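Local coordinates for protein NUDIX hydrolase (Nitrosomonas europaea, PDB 2B0V) that is a NudJ-type Nudix hydrolase that probably uses magnesium to hydrolyse nucleoside di- and triphosphates and thiamine diphosphate, at residues E116-A119 and K120-M123. Sequence-based numbering, arbitrary orientation.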
loop_
_atom_site.group_PDB
_atom_site.type_symbol
_atom_site.label_atom_id
_atom_site.label_comp_id
_atom_site.label_asym_id
_atom_site.label_seq_id
_atom_site.Cartn_x
_atom_site.Cartn_y
_atom_site.Cartn_z
ATOM N N GLU A 116 9.784 12.091 -8.953
ATOM C CA GLU A 116 9.338 12.747 -7.732
ATOM C C GLU A 116 9.485 11.813 -6.536
ATOM O O GLU A 116 9.902 12.225 -5.433
ATOM C CB GLU A 116 7.878 13.208 -7.867
ATOM C CG GLU A 116 7.682 14.358 -8.918
ATOM C CD GLU A 116 6.202 14.624 -9.396
ATOM O OE1 GLU A 116 5.262 13.783 -9.326
ATOM O OE2 GLU A 116 5.955 15.751 -9.893
ATOM N N ILE A 117 9.114 10.549 -6.750
ATOM C CA ILE A 117 9.219 9.559 -5.676
ATOM C C ILE A 117 10.682 9.392 -5.268
ATOM O O ILE A 117 11.027 9.440 -4.074
ATOM C CB ILE A 117 8.605 8.208 -6.130
ATOM C CG1 ILE A 117 7.098 8.378 -6.366
ATOM C CG2 ILE A 117 8.805 7.113 -5.080
ATOM C CD1 ILE A 117 6.476 7.222 -7.194
ATOM N N ARG A 118 11.576 9.247 -6.252
ATOM C CA ARG A 118 13.004 9.092 -5.935
ATOM C C ARG A 118 13.552 10.299 -5.191
ATOM O O ARG A 118 14.312 10.131 -4.244
ATOM C CB ARG A 118 13.852 8.795 -7.180
ATOM C CG ARG A 118 13.576 7.478 -7.833
ATOM C CD ARG A 118 14.488 7.281 -9.055
ATOM N NE ARG A 118 14.183 6.053 -9.784
ATOM C CZ ARG A 118 14.151 5.931 -11.114
ATOM N NH1 ARG A 118 14.403 6.964 -11.919
ATOM N NH2 ARG A 118 13.857 4.750 -11.648
ATOM N N ALA A 119 13.102 11.514 -5.549
ATOM C CA ALA A 119 13.646 12.728 -4.931
ATOM C C ALA A 119 13.134 12.896 -3.500
ATOM O O ALA A 119 13.658 13.687 -2.728
ATOM C CB ALA A 119 13.301 13.947 -5.789
ATOM N N LYS A 120 12.105 12.126 -3.157
ATOM C CA LYS A 120 11.499 12.199 -1.831
ATOM C C LYS A 120 11.911 11.015 -0.954
ATOM O O LYS A 120 11.279 10.749 0.062
ATOM C CB LYS A 120 9.981 12.302 -1.964
ATOM C CG LYS A 120 9.547 13.738 -2.162
ATOM C CD LYS A 120 8.035 13.824 -2.160
ATOM C CE LYS A 120 7.601 15.225 -1.869
ATOM N NZ LYS A 120 8.106 16.152 -2.892
ATOM N N GLN A 121 12.958 10.296 -1.380
ATOM C CA GLN A 121 13.413 9.073 -0.717
ATOM C C GLN A 121 13.605 9.261 0.791
ATOM O O GLN A 121 13.181 8.397 1.577
ATOM C CB GLN A 121 14.708 8.557 -1.375
ATOM C CG GLN A 121 14.873 7.046 -1.341
ATOM C CD GLN A 121 15.242 6.412 -2.729
ATOM O OE1 GLN A 121 15.402 5.192 -2.836
ATOM N NE2 GLN A 121 15.363 7.239 -3.772
ATOM N N ALA A 122 14.191 10.393 1.204
ATOM C CA ALA A 122 14.420 10.599 2.638
ATOM C C ALA A 122 13.133 10.634 3.493
ATOM O O ALA A 122 13.194 10.343 4.694
ATOM C CB ALA A 122 15.310 11.841 2.897
HETATM N N MSE A 123 11.987 10.961 2.885
HETATM C CA MSE A 123 10.706 11.019 3.636
HETATM C C MSE A 123 9.825 9.792 3.332
HETATM O O MSE A 123 8.676 9.739 3.761
HETATM C CB MSE A 123 9.950 12.334 3.410
HETATM C CG MSE A 123 9.493 12.550 1.997
HETATM SE SE MSE A 123 8.532 14.261 1.788
HETATM C CE MSE A 123 6.811 13.612 2.337
HETATM O O HOH W 1 9.839 15.170 -5.502
HETATM O O HOH W 2 15.077 12.609 -0.314
#
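The carbonyl oxygen of Arg118 is gripped twice by one residue, Gln121. The side-chain NE2 of Gln121 lies 3.1 Å from Arg118 O, in the carbonyl plane and on a lone pair, and the oxygen in turn sits close to the plane of the glutamine amide. The backbone N of Gln121 reaches Arg118 O at 3.2 Å from above the carbonyl plane of Arg118, 63° out of it. Glutamine suits the place because its chain is long enough to double back: with chi1 at -149° and a bend at chi2 (131°), the amide folds over the preceding turn, its NE2 4.0 Å from Arg118 CB.

One residue earlier the same i to i+3 pattern occurs, Lys120 N donating to Ile117 O at 3.0 Å. These bonds run from the last part of helix 114-119 into the turn that follows it, and a third, from Met123 N (a selenomethionine) to Lys120 O, carries the chain through the short 3-10 segment 121-123 on the way to helix 128-137 of the Nudix domain. Ile117 turns its branched, apolar side chain from this polar backbone into the interior, against Tyr21 and Leu23 of strand 20-26 and Met130 and Ile133 of helix 128-137.

Partly exposed, Lys120 lays its methylenes alongside the 116-119 backbone, CB 3.5 Å from Glu116 O, and also touches Glu25 of strand 20-26. Lysine fits here because its long apolar stem covers the backbone while a bend at its last torsion brings the ammonium to a water. That water donates to Glu116 O at 2.9 Å and is only weakly held by Lys120 NZ. The carboxylate of Glu116 leads elsewhere, OE1 accepting from Ser113 N. A second water joins Ala119 O to Ala122 N, where small alanine side chains at both positions probably leave room for it between the two backbone groups.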